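Peptidoglycan glycosyltransferase (Atopobium parvulum, PDB 4OVD) is a penicillin-binding protein, a member of the family of cell-wall enzymes that pair a dimerisation domain with a penicillin-binding transpeptidase-type domain. Local coordinates at residues 511-519 with 540-548; 253-263 with 429-439. All coordinates share one frame; numbering follows the deposited sequence.

Interaction 1: residues 511-519 with 540-548; sequences VASFCGIVN and QSAAVVFSQ
Strand 511-518 runs over helix 542-548 with S513 and A542 at closest register, the two segment axes passing 7.3 Å apart at a crossing angle of -37°, so that A512, F514 and V518 point their side chains at the helix. The contact is almost wholly apolar. At its centre F514 and F546 form a T-shaped (edge-to-face) pair: the CD2-CE2 edge of F514 is presented to one face of F546, with CE2 over the middle of that ring, the centroids 4.7 Å apart and the planes at 71°. F514 holds CG anti to the backbone N (chi1 -177°), and F546 has the same anti placement, which sends each ring across the gap from its own backbone. F514 also leans on the first turn of the helix, its CD1 lying 4.1 Å from A543 CB. Next to it the small A542 tucks against the strand backbone, CB at 3.6 Å from A512 O, and lets the helix start come close. Further along, the F546 ring lies against the bare backbone of G516, with CE2 at 3.4 Å from G516 CA. V518 CG2 then meets F546 CZ at 4.0 Å. At the other end A512 CB touches S541 OG, 3.7 Å away, while that hydroxyl is hydrogen-bonded to L537 O. V527 of strand 525-532 also touches F546, and helix 225-242 packs against V545. On the strand's other side, S513, C515 and I517 meet helix 418-429. The five-stranded antiparallel sheet is thus covered by helices on both faces, the alpha/beta core characteristic of penicillin-binding transpeptidase domains, with the C-terminal helix 542-556 closing one face.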
ATOM      1  N   VAL A 511       0.729  -3.679 -14.443  1.00 35.38           N
ATOM      2  CA  VAL A 511       0.226  -3.867 -13.106  1.00 32.96           C
ATOM      3  C   VAL A 511      -1.076  -3.105 -13.082  1.00 34.18           C
ATOM      4  O   VAL A 511      -1.134  -1.929 -13.487  1.00 35.21           O
ATOM      5  CB  VAL A 511       1.211  -3.260 -12.099  1.00 36.10           C
ATOM      6  CG1 VAL A 511       0.630  -3.305 -10.683  1.00 37.44           C
ATOM      7  CG2 VAL A 511       2.533  -4.001 -12.152  1.00 39.42           C
ATOM      8  N   ALA A 512      -2.137  -3.773 -12.697  1.00 34.54           N
ATOM      9  CA  ALA A 512      -3.441  -3.113 -12.635  1.00 34.08           C
ATOM     10  C   ALA A 512      -3.721  -2.887 -11.182  1.00 33.14           C
ATOM     11  O   ALA A 512      -3.860  -3.856 -10.438  1.00 34.95           O
ATOM     12  CB  ALA A 512      -4.531  -3.997 -13.232  1.00 35.23           C
ATOM     13  N   SER A 513      -3.990  -1.637 -10.832  1.00 32.73           N
ATOM     14  CA  SER A 513      -4.193  -1.228  -9.438  1.00 31.69           C
ATOM     15  C   SER A 513      -5.405  -0.387  -9.243  1.00 32.43           C
ATOM     16  O   SER A 513      -5.863   0.262 -10.169  1.00 32.57           O
ATOM     17  CB  SER A 513      -3.065  -0.289  -9.059  1.00 32.04           C
ATOM     18  OG  SER A 513      -1.862  -1.023  -9.106  1.00 39.62           O
ATOM     19  N   PHE A 514      -5.967  -0.478  -8.059  1.00 31.39           N
ATOM     20  CA  PHE A 514      -6.999   0.399  -7.688  1.00 31.08           C
ATOM     21  C   PHE A 514      -6.777   0.762  -6.201  1.00 37.32           C
ATOM     22  O   PHE A 514      -6.579  -0.138  -5.395  1.00 38.03           O
ATOM     23  CB  PHE A 514      -8.400  -0.186  -7.838  1.00 32.51           C
ATOM     24  CG  PHE A 514      -9.458   0.811  -7.497  1.00 28.19           C
ATOM     25  CD1 PHE A 514      -9.815   1.743  -8.406  1.00 31.41           C
ATOM     26  CD2 PHE A 514     -10.027   0.858  -6.249  1.00 33.63           C
ATOM     27  CE1 PHE A 514     -10.810   2.691  -8.079  1.00 33.66           C
ATOM     28  CE2 PHE A 514     -11.034   1.785  -5.903  1.00 33.14           C
ATOM     29  CZ  PHE A 514     -11.407   2.680  -6.833  1.00 31.65           C
ATOM     30  N   CYS A 515      -6.867   2.046  -5.859  1.00 33.47           N
ATOM     31  CA  CYS A 515      -6.756   2.454  -4.472  1.00 33.15           C
ATOM     32  C   CYS A 515      -7.997   3.300  -4.193  1.00 37.63           C
ATOM     33  O   CYS A 515      -8.232   4.285  -4.913  1.00 37.93           O
ATOM     34  CB  CYS A 515      -5.502   3.275  -4.192  1.00 36.66           C
ATOM     35  SG  CYS A 515      -5.245   3.432  -2.361  1.00 47.28           S
ATOM     36  N   GLY A 516      -8.790   2.917  -3.197  1.00 35.69           N
ATOM     37  CA  GLY A 516     -10.033   3.647  -2.862  1.00 41.20           C
ATOM     38  C   GLY A 516     -10.274   3.861  -1.386  1.00 37.19           C
ATOM     39  O   GLY A 516      -9.792   3.119  -0.562  1.00 33.87           O
ATOM     40  N   ILE A 517     -11.033   4.897  -1.077  1.00 35.68           N
ATOM     41  CA  ILE A 517     -11.324   5.314   0.267  1.00 37.35           C
ATOM     42  C   ILE A 517     -12.830   5.190   0.374  1.00 38.67           C
ATOM     43  O   ILE A 517     -13.555   5.718  -0.468  1.00 35.95           O
ATOM     44  CB  ILE A 517     -10.904   6.794   0.428  1.00 39.23           C
ATOM     45  CG1 ILE A 517      -9.413   6.961   0.128  1.00 41.40           C
ATOM     46  CG2 ILE A 517     -11.211   7.287   1.829  1.00 40.06           C
ATOM     47  CD1 ILE A 517      -8.916   8.361  -0.242  1.00 42.30           C
ATOM     48  N   VAL A 518     -13.304   4.470   1.378  1.00 38.76           N
ATOM     49  CA  VAL A 518     -14.733   4.261   1.565  1.00 42.35           C
ATOM     50  C   VAL A 518     -15.220   5.291   2.609  1.00 45.22           C
ATOM     51  O   VAL A 518     -14.552   5.478   3.611  1.00 43.60           O
ATOM     52  CB  VAL A 518     -15.023   2.821   2.050  1.00 45.36           C
ATOM     53  CG1 VAL A 518     -16.511   2.562   2.083  1.00 49.93           C
ATOM     54  CG2 VAL A 518     -14.367   1.793   1.149  1.00 48.98           C
ATOM     55  N   ASN A 519     -16.353   5.964   2.337  1.00 47.18           N
ATOM     56  CA  ASN A 519     -16.948   6.979   3.201  1.00 40.15           C
ATOM     57  C   ASN A 519     -15.852   7.792   3.791  1.00 44.43           C
ATOM     58  O   ASN A 519     -15.546   7.695   5.008  1.00 45.11           O
ATOM     59  CB  ASN A 519     -17.805   6.337   4.273  1.00 44.71           C
ATOM     60  CG  ASN A 519     -19.029   5.659   3.686  1.00 52.27           C
ATOM     61  OD1 ASN A 519     -19.287   5.760   2.496  1.00 47.01           O
ATOM     62  ND2 ASN A 519     -19.805   4.973   4.528  1.00 56.20           N
ATOM     63  N   GLN A 540     -11.584  -2.942 -15.093  1.00 37.73           N
ATOM     64  CA  GLN A 540     -12.325  -4.188 -15.177  1.00 37.64           C
ATOM     65  C   GLN A 540     -11.750  -5.227 -14.252  1.00 41.65           C
ATOM     66  O   GLN A 540     -12.263  -6.359 -14.171  1.00 39.85           O
ATOM     67  CB  GLN A 540     -12.300  -4.751 -16.623  1.00 42.91           C
ATOM     68  CG  GLN A 540     -12.871  -3.771 -17.659  1.00 40.02           C
ATOM     69  CD  GLN A 540     -14.222  -3.210 -17.186  1.00 47.26           C
ATOM     70  OE1 GLN A 540     -15.061  -3.941 -16.640  1.00 47.16           O
ATOM     71  NE2 GLN A 540     -14.416  -1.900 -17.348  1.00 42.76           N
ATOM     72  N   SER A 541     -10.679  -4.921 -13.543  1.00 38.68           N
ATOM     73  CA  SER A 541     -10.112  -5.956 -12.717  1.00 36.36           C
ATOM     74  C   SER A 541      -9.882  -5.516 -11.310  1.00 39.89           C
ATOM     75  O   SER A 541     -10.649  -5.827 -10.439  1.00 38.33           O
ATOM     76  CB  SER A 541      -8.853  -6.519 -13.369  1.00 40.82           C
ATOM     77  OG  SER A 541      -7.881  -5.533 -13.522  1.00 39.28           O
ATOM     78  N   ALA A 542      -8.863  -4.715 -11.077  1.00 34.89           N
ATOM     79  CA  ALA A 542      -8.597  -4.342  -9.752  1.00 32.14           C
ATOM     80  C   ALA A 542      -9.758  -3.586  -9.128  1.00 31.26           C
ATOM     81  O   ALA A 542     -10.010  -3.713  -7.915  1.00 35.37           O
ATOM     82  CB  ALA A 542      -7.352  -3.492  -9.746  1.00 34.63           C
ATOM     83  N   ALA A 543     -10.434  -2.760  -9.905  1.00 34.24           N
ATOM     84  CA  ALA A 543     -11.571  -2.001  -9.386  1.00 34.40           C
ATOM     85  C   ALA A 543     -12.695  -2.954  -8.992  1.00 39.35           C
ATOM     86  O   ALA A 543     -13.391  -2.715  -8.022  1.00 39.08           O
ATOM     87  CB  ALA A 543     -12.075  -1.012 -10.422  1.00 32.43           C
ATOM     88  N   VAL A 544     -12.865  -4.036  -9.736  1.00 39.86           N
ATOM     89  CA  VAL A 544     -13.922  -5.034  -9.447  1.00 39.70           C
ATOM     90  C   VAL A 544     -13.634  -5.770  -8.150  1.00 47.75           C
ATOM     91  O   VAL A 544     -14.523  -5.952  -7.301  1.00 40.14           O
ATOM     92  CB  VAL A 544     -14.082  -6.034 -10.605  1.00 42.22           C
ATOM     93  CG1 VAL A 544     -15.024  -7.174 -10.243  1.00 46.42           C
ATOM     94  CG2 VAL A 544     -14.592  -5.338 -11.844  1.00 42.93           C
ATOM     95  N   VAL A 545     -12.366  -6.145  -7.956  1.00 38.91           N
ATOM     96  CA  VAL A 545     -11.959  -6.806  -6.749  1.00 37.23           C
ATOM     97  C   VAL A 545     -12.167  -5.870  -5.571  1.00 36.54           C
ATOM     98  O   VAL A 545     -12.646  -6.282  -4.527  1.00 41.62           O
ATOM     99  CB  VAL A 545     -10.466  -7.234  -6.824  1.00 40.92           C
ATOM    100  CG1 VAL A 545     -10.004  -7.805  -5.508  1.00 41.44           C
ATOM    101  CG2 VAL A 545     -10.237  -8.224  -7.953  1.00 43.14           C
ATOM    102  N   PHE A 546     -11.823  -4.613  -5.722  1.00 38.07           N
ATOM    103  CA  PHE A 546     -12.021  -3.643  -4.627  1.00 42.27           C
ATOM    104  C   PHE A 546     -13.487  -3.567  -4.172  1.00 38.31           C
ATOM    105  O   PHE A 546     -13.774  -3.522  -2.954  1.00 39.41           O
ATOM    106  CB  PHE A 546     -11.563  -2.248  -5.059  1.00 38.01           C
ATOM    107  CG  PHE A 546     -11.978  -1.129  -4.112  1.00 40.27           C
ATOM    108  CD1 PHE A 546     -13.274  -0.665  -4.103  1.00 35.78           C
ATOM    109  CD2 PHE A 546     -11.044  -0.503  -3.273  1.00 39.20           C
ATOM    110  CE1 PHE A 546     -13.653   0.369  -3.266  1.00 40.95           C
ATOM    111  CE2 PHE A 546     -11.409   0.553  -2.448  1.00 40.08           C
ATOM    112  CZ  PHE A 546     -12.712   1.003  -2.449  1.00 42.77           C
ATOM    113  N   SER A 547     -14.415  -3.495  -5.124  1.00 40.42           N
ATOM    114  CA  SER A 547     -15.821  -3.362  -4.755  1.00 47.49           C
ATOM    115  C   SER A 547     -16.274  -4.466  -3.830  1.00 44.16           C
ATOM    116  O   SER A 547     -16.973  -4.188  -2.876  1.00 45.17           O
ATOM    117  CB  SER A 547     -16.803  -3.239  -5.951  1.00 52.37           C
ATOM    118  OG  SER A 547     -16.687  -4.320  -6.856  1.00 65.86           O
ATOM    119  N   GLN A 548     -15.872  -5.698  -4.113  1.00 46.87           N
ATOM    120  CA  GLN A 548     -16.221  -6.831  -3.278  1.00 49.59           C
ATOM    121  C   GLN A 548     -15.423  -6.871  -1.966  1.00 51.79           C
ATOM    122  O   GLN A 548     -15.989  -7.021  -0.884  1.00 51.44           O
ATOM    123  CB  GLN A 548     -16.060  -8.142  -4.052  1.00 54.13           C
ATOM    124  CG  GLN A 548     -16.246  -9.405  -3.191  1.00 66.43           C
ATOM    125  CD  GLN A 548     -17.605  -9.566  -2.462  1.00 78.83           C
ATOM    126  OE1 GLN A 548     -17.754 -10.466  -1.609  1.00 95.85           O
ATOM    127  NE2 GLN A 548     -18.588  -8.738  -2.798  1.00 73.64           N
TER

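Interaction 2: residues 253-263 with 429-439; sequences MNPRTGEIYAA and ANKGTMVTPHF
Two backbone hydrogen bonds, made by the neighbours of E259, bridge E259 with H438 in a single beta bridge: I260 N gives to H438 O at 3.0 Å, nearly along the carbonyl axis, and H438 N gives to G258 O at 3.1 Å from above the carbonyl plane. P437 CA adds a CA-H...O contact to G258 O. H438 sits with CG between its backbone N and carbonyl carbon (chi1 64°), which folds the imidazole back until ND1 donates to T436 O at 2.7 Å, close to the ring plane. So fixed, the ring has E259 CA over one face, a CH-pi contact, and T257 O near its plane at the edge; W450 stacks with it as well. N254 shapes the facing turn, its OD1 accepting from R256 N and T257 N. Here V435 fills the bend, CG2 pressed to 3.4 Å from G258 CA and CG1 near R256 O. Outward, I260 lays CD1 over the face of F439, 3.9 Å from the ring centroid, while selenomethionine M253 brings CE to 3.8 Å from P437 CB. P255 CB meets A429 CB at 3.7 Å. P255 O is buried without a polar partner. Short backbone pairing thus sets the register, the ND1 bond to T436 O fixes the imidazole against 257-259, and apolar packing completes the join; with E259 nearby, the imidazole could be somewhat biased toward protonation.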
HETATM    1  N   MSE A 253      -6.803  -0.616   5.326  1.00 37.65           N
HETATM    2  CA  MSE A 253      -6.179   0.144   6.377  1.00 39.59           C
HETATM    3  C   MSE A 253      -7.048   1.277   6.783  1.00 39.15           C
HETATM    4  O   MSE A 253      -7.952   1.637   6.101  1.00 40.52           O
HETATM    5  CB  MSE A 253      -4.823   0.729   5.892  1.00 35.51           C
HETATM    6  CG  MSE A 253      -4.733   2.173   5.240  1.00 40.01           C
HETATM    7 SE   MSE A 253      -2.786   2.434   5.083  0.75 57.28          SE
HETATM    8  CE  MSE A 253      -2.545   3.320   6.797  1.00 51.90           C
ATOM      9  N   ASN A 254      -6.754   1.824   7.946  1.00 40.61           N
ATOM     10  CA  ASN A 254      -7.444   2.932   8.476  1.00 39.04           C
ATOM     11  C   ASN A 254      -6.562   4.117   8.087  1.00 43.49           C
ATOM     12  O   ASN A 254      -5.416   4.216   8.531  1.00 38.84           O
ATOM     13  CB  ASN A 254      -7.548   2.779   9.993  1.00 41.46           C
ATOM     14  CG  ASN A 254      -8.282   3.896  10.630  1.00 41.08           C
ATOM     15  OD1 ASN A 254      -8.042   5.033  10.350  1.00 43.97           O
ATOM     16  ND2 ASN A 254      -9.195   3.572  11.486  1.00 42.82           N
ATOM     17  N   PRO A 255      -7.094   5.027   7.256  1.00 41.00           N
ATOM     18  CA  PRO A 255      -6.349   6.166   6.808  1.00 42.88           C
ATOM     19  C   PRO A 255      -6.120   7.228   7.887  1.00 43.68           C
ATOM     20  O   PRO A 255      -5.289   8.102   7.694  1.00 41.87           O
ATOM     21  CB  PRO A 255      -7.203   6.723   5.661  1.00 45.63           C
ATOM     22  CG  PRO A 255      -8.561   6.273   5.965  1.00 46.60           C
ATOM     23  CD  PRO A 255      -8.426   4.953   6.641  1.00 42.05           C
ATOM     24  N   ARG A 256      -6.800   7.159   9.012  1.00 45.65           N
ATOM     25  CA  ARG A 256      -6.563   8.144  10.061  1.00 47.76           C
ATOM     26  C   ARG A 256      -5.568   7.669  11.122  1.00 42.72           C
ATOM     27  O   ARG A 256      -4.816   8.446  11.622  1.00 46.52           O
ATOM     28  CB  ARG A 256      -7.835   8.502  10.782  1.00 55.94           C
ATOM     29  CG  ARG A 256      -7.598   9.517  11.895  1.00 59.97           C
ATOM     30  CD  ARG A 256      -8.892   9.856  12.614  1.00 73.80           C
ATOM     31  NE  ARG A 256      -9.426   8.693  13.344  1.00 74.42           N
ATOM     32  CZ  ARG A 256      -9.063   8.296  14.575  1.00 77.08           C
ATOM     33  NH1 ARG A 256      -8.114   8.929  15.286  1.00 72.18           N
ATOM     34  NH2 ARG A 256      -9.645   7.221  15.096  1.00 73.35           N
ATOM     35  N   THR A 257      -5.617   6.430  11.541  1.00 40.13           N
ATOM     36  CA  THR A 257      -4.667   5.956  12.537  1.00 43.16           C
ATOM     37  C   THR A 257      -3.451   5.233  11.921  1.00 44.59           C
ATOM     38  O   THR A 257      -2.445   5.007  12.588  1.00 50.36           O
ATOM     39  CB  THR A 257      -5.322   4.898  13.372  1.00 43.62           C
ATOM     40  OG1 THR A 257      -5.657   3.836  12.507  1.00 40.59           O
ATOM     41  CG2 THR A 257      -6.590   5.405  14.102  1.00 46.15           C
ATOM     42  N   GLY A 258      -3.571   4.814  10.667  1.00 42.26           N
ATOM     43  CA  GLY A 258      -2.538   4.069   9.986  1.00 39.77           C
ATOM     44  C   GLY A 258      -2.577   2.573  10.235  1.00 41.37           C
ATOM     45  O   GLY A 258      -1.840   1.837   9.595  1.00 40.37           O
ATOM     46  N   GLU A 259      -3.468   2.093  11.096  1.00 40.87           N
ATOM     47  CA  GLU A 259      -3.551   0.646  11.421  1.00 41.19           C
ATOM     48  C   GLU A 259      -3.979  -0.162  10.225  1.00 43.08           C
ATOM     49  O   GLU A 259      -4.861   0.281   9.499  1.00 37.70           O
ATOM     50  CB  GLU A 259      -4.552   0.404  12.556  1.00 44.90           C
ATOM     51  CG  GLU A 259      -4.072   0.975  13.882  1.00 49.51           C
ATOM     52  CD  GLU A 259      -5.117   0.893  15.028  1.00 66.48           C
ATOM     53  OE1 GLU A 259      -6.280   0.455  14.777  1.00 57.52           O
ATOM     54  OE2 GLU A 259      -4.761   1.271  16.190  1.00 67.99           O
ATOM     55  N   ILE A 260      -3.330  -1.319  10.007  1.00 42.05           N
ATOM     56  CA  ILE A 260      -3.629  -2.219   8.880  1.00 37.08           C
ATOM     57  C   ILE A 260      -4.556  -3.343   9.296  1.00 39.80           C
ATOM     58  O   ILE A 260      -4.235  -4.192  10.193  1.00 39.60           O
ATOM     59  CB  ILE A 260      -2.349  -2.750   8.287  1.00 36.50           C
ATOM     60  CG1 ILE A 260      -1.534  -1.579   7.694  1.00 34.34           C
ATOM     61  CG2 ILE A 260      -2.640  -3.772   7.165  1.00 39.35           C
ATOM     62  CD1 ILE A 260      -0.051  -1.910   7.507  1.00 34.32           C
ATOM     63  N   TYR A 261      -5.733  -3.356   8.686  1.00 37.52           N
ATOM     64  CA  TYR A 261      -6.696  -4.343   9.031  1.00 39.59           C
ATOM     65  C   TYR A 261      -6.429  -5.663   8.384  1.00 39.98           C
ATOM     66  O   TYR A 261      -6.769  -6.699   8.953  1.00 43.97           O
ATOM     67  CB  TYR A 261      -8.084  -3.927   8.627  1.00 42.53           C
ATOM     68  CG  TYR A 261      -8.558  -2.635   9.180  1.00 42.07           C
ATOM     69  CD1 TYR A 261      -8.802  -2.485  10.546  1.00 44.72           C
ATOM     70  CD2 TYR A 261      -8.911  -1.615   8.326  1.00 42.53           C
ATOM     71  CE1 TYR A 261      -9.276  -1.293  11.053  1.00 48.28           C
ATOM     72  CE2 TYR A 261      -9.416  -0.419   8.810  1.00 48.08           C
ATOM     73  CZ  TYR A 261      -9.626  -0.271  10.162  1.00 44.40           C
ATOM     74  OH  TYR A 261     -10.121   0.916  10.582  1.00 45.21           O
ATOM     75  N   ALA A 262      -5.886  -5.619   7.186  1.00 39.33           N
ATOM     76  CA  ALA A 262      -5.541  -6.827   6.413  1.00 39.61           C
ATOM     77  C   ALA A 262      -4.552  -6.507   5.319  1.00 38.89           C
ATOM     78  O   ALA A 262      -4.516  -5.404   4.824  1.00 40.03           O
ATOM     79  CB  ALA A 262      -6.772  -7.432   5.801  1.00 43.92           C
ATOM     80  N   ALA A 263      -3.719  -7.472   4.957  1.00 40.66           N
ATOM     81  CA  ALA A 263      -2.762  -7.266   3.902  1.00 37.74           C
ATOM     82  C   ALA A 263      -2.203  -8.574   3.425  1.00 35.81           C
ATOM     83  O   ALA A 263      -1.885  -9.482   4.235  1.00 34.97           O
ATOM     84  CB  ALA A 263      -1.637  -6.348   4.399  1.00 37.43           C
ATOM     85  N   ALA A 429      -6.937  11.266   2.317  1.00 37.07           N
ATOM     86  CA  ALA A 429      -8.060  10.736   3.102  1.00 37.92           C
ATOM     87  C   ALA A 429      -8.060  11.193   4.555  1.00 40.75           C
ATOM     88  O   ALA A 429      -8.994  10.890   5.262  1.00 46.25           O
ATOM     89  CB  ALA A 429      -8.035   9.218   3.088  1.00 38.62           C
ATOM     90  N   ASN A 430      -7.003  11.853   5.025  1.00 37.81           N
ATOM     91  CA  ASN A 430      -6.992  12.240   6.409  1.00 38.79           C
ATOM     92  C   ASN A 430      -6.757  13.720   6.636  1.00 39.81           C
ATOM     93  O   ASN A 430      -5.904  14.102   7.438  1.00 38.34           O
ATOM     94  CB  ASN A 430      -5.950  11.430   7.103  1.00 37.10           C
ATOM     95  CG  ASN A 430      -5.930  11.678   8.585  1.00 39.29           C
ATOM     96  OD1 ASN A 430      -6.954  11.682   9.198  1.00 40.99           O
ATOM     97  ND2 ASN A 430      -4.771  11.781   9.151  1.00 40.54           N
ATOM     98  N   LYS A 431      -7.434  14.540   5.837  1.00 38.52           N
ATOM     99  CA  LYS A 431      -7.371  16.006   5.987  1.00 44.13           C
ATOM    100  C   LYS A 431      -6.015  16.558   5.792  1.00 42.70           C
ATOM    101  O   LYS A 431      -5.626  17.540   6.390  1.00 38.90           O
ATOM    102  CB  LYS A 431      -7.929  16.405   7.347  1.00 47.32           C
ATOM    103  CG  LYS A 431      -9.407  16.028   7.425  1.00 55.39           C
ATOM    104  CD  LYS A 431     -10.029  16.172   8.831  1.00 65.67           C
ATOM    105  CE  LYS A 431     -10.048  17.612   9.360  1.00 83.77           C
ATOM    106  NZ  LYS A 431     -10.826  18.570   8.516  1.00 89.30           N
ATOM    107  N   GLY A 432      -5.250  15.853   5.014  1.00 37.78           N
ATOM    108  CA  GLY A 432      -3.953  16.330   4.701  1.00 40.84           C
ATOM    109  C   GLY A 432      -2.827  15.784   5.484  1.00 39.27           C
ATOM    110  O   GLY A 432      -1.663  16.139   5.201  1.00 38.98           O
ATOM    111  N   THR A 433      -3.142  14.997   6.509  1.00 39.75           N
ATOM    112  CA  THR A 433      -2.075  14.439   7.337  1.00 43.65           C
ATOM    113  C   THR A 433      -1.754  12.987   6.933  1.00 39.16           C
ATOM    114  O   THR A 433      -2.627  12.146   6.950  1.00 39.53           O
ATOM    115  CB  THR A 433      -2.439  14.562   8.810  1.00 44.90           C
ATOM    116  OG1 THR A 433      -2.516  15.944   9.141  1.00 48.11           O
ATOM    117  CG2 THR A 433      -1.374  13.927   9.724  1.00 48.99           C
HETATM  118  N   MSE A 434      -0.521  12.718   6.532  1.00 35.34           N
HETATM  119  CA  MSE A 434      -0.079  11.357   6.159  1.00 35.93           C
HETATM  120  C   MSE A 434       0.294  10.537   7.377  1.00 37.34           C
HETATM  121  O   MSE A 434       0.921  11.044   8.313  1.00 42.12           O
HETATM  122  CB  MSE A 434       1.055  11.567   5.157  1.00 38.54           C
HETATM  123  CG  MSE A 434       1.781  10.345   4.772  1.00 42.06           C
HETATM  124 SE   MSE A 434       2.642  10.768   3.070  0.76 36.48          SE
HETATM  125  CE  MSE A 434       4.156  11.580   3.985  1.00 40.44           C
ATOM    126  N   VAL A 435      -0.174   9.300   7.456  1.00 34.93           N
ATOM    127  CA  VAL A 435       0.096   8.486   8.617  1.00 40.73           C
ATOM    128  C   VAL A 435       1.062   7.400   8.270  1.00 39.48           C
ATOM    129  O   VAL A 435       1.381   7.242   7.137  1.00 39.59           O
ATOM    130  CB  VAL A 435      -1.206   7.864   9.171  1.00 44.45           C
ATOM    131  CG1 VAL A 435      -2.230   8.953   9.509  1.00 50.66           C
ATOM    132  CG2 VAL A 435      -1.796   6.881   8.196  1.00 49.88           C
ATOM    133  N   THR A 436       1.508   6.650   9.260  1.00 39.74           N
ATOM    134  CA  THR A 436       2.465   5.601   9.063  1.00 39.78           C
ATOM    135  C   THR A 436       1.679   4.313   9.057  1.00 39.82           C
ATOM    136  O   THR A 436       1.080   4.024  10.059  1.00 35.46           O
ATOM    137  CB  THR A 436       3.427   5.500  10.228  1.00 40.68           C
ATOM    138  OG1 THR A 436       4.215   6.691  10.318  1.00 41.89           O
ATOM    139  CG2 THR A 436       4.335   4.307  10.008  1.00 42.08           C
ATOM    140  N   PRO A 437       1.661   3.557   7.939  1.00 38.16           N
ATOM    141  CA  PRO A 437       0.912   2.276   7.974  1.00 38.26           C
ATOM    142  C   PRO A 437       1.637   1.315   8.947  1.00 39.24           C
ATOM    143  O   PRO A 437       2.841   1.333   9.027  1.00 37.51           O
ATOM    144  CB  PRO A 437       0.895   1.784   6.505  1.00 35.51           C
ATOM    145  CG  PRO A 437       1.398   2.931   5.697  1.00 43.33           C
ATOM    146  CD  PRO A 437       2.258   3.801   6.617  1.00 41.27           C
ATOM    147  N   HIS A 438       0.924   0.499   9.681  1.00 33.64           N
ATOM    148  CA  HIS A 438       1.566  -0.327  10.662  1.00 37.77           C
ATOM    149  C   HIS A 438       0.671  -1.381  11.209  1.00 33.66           C
ATOM    150  O   HIS A 438      -0.496  -1.282  11.112  1.00 36.20           O
ATOM    151  CB  HIS A 438       2.101   0.517  11.792  1.00 38.29           C
ATOM    152  CG  HIS A 438       1.037   1.215  12.567  1.00 43.32           C
ATOM    153  ND1 HIS A 438       0.618   2.484  12.269  1.00 43.67           N
ATOM    154  CD2 HIS A 438       0.309   0.820  13.624  1.00 46.22           C
ATOM    155  CE1 HIS A 438      -0.328   2.838  13.105  1.00 44.90           C
ATOM    156  NE2 HIS A 438      -0.529   1.847  13.941  1.00 44.47           N
ATOM    157  N   PHE A 439       1.268  -2.393  11.792  1.00 35.79           N
ATOM    158  CA  PHE A 439       0.563  -3.547  12.265  1.00 36.10           C
ATOM    159  C   PHE A 439       0.423  -3.604  13.771  1.00 38.51           C
ATOM    160  O   PHE A 439      -0.538  -4.092  14.255  1.00 45.58           O
ATOM    161  CB  PHE A 439       1.270  -4.809  11.824  1.00 36.65           C
ATOM    162  CG  PHE A 439       1.278  -5.020  10.355  1.00 36.75           C
ATOM    163  CD1 PHE A 439       0.183  -5.492   9.726  1.00 35.55           C
ATOM    164  CD2 PHE A 439       2.398  -4.751   9.616  1.00 38.08           C
ATOM    165  CE1 PHE A 439       0.178  -5.692   8.384  1.00 36.67           C
ATOM    166  CE2 PHE A 439       2.413  -4.959   8.267  1.00 36.23           C
ATOM    167  CZ  PHE A 439       1.296  -5.431   7.651  1.00 36.57           C
TER

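Overall arrangement
Both contacts lie in the transpeptidase-family region, their centres about 17 Å apart, and both reach the same five-stranded antiparallel sheet. Along the chain they come in series, 253-263 with 429-439 closing before 511-519 with 540-548 begins. Interaction 1 packs inner strand 510-518 against the C-terminal helix 542-556, which covers one face; helix 418-429 packs on the strand's other side. Interaction 2 sits where the chain leaves that helix, tying it to the sequence-distant connection between strands 248-253 and 260-266, the latter at the sheet's edge. They meet where I517 CD1 packs against A429 CB at 3.5 Å. Helix 418-429 thus links the two within one compact core.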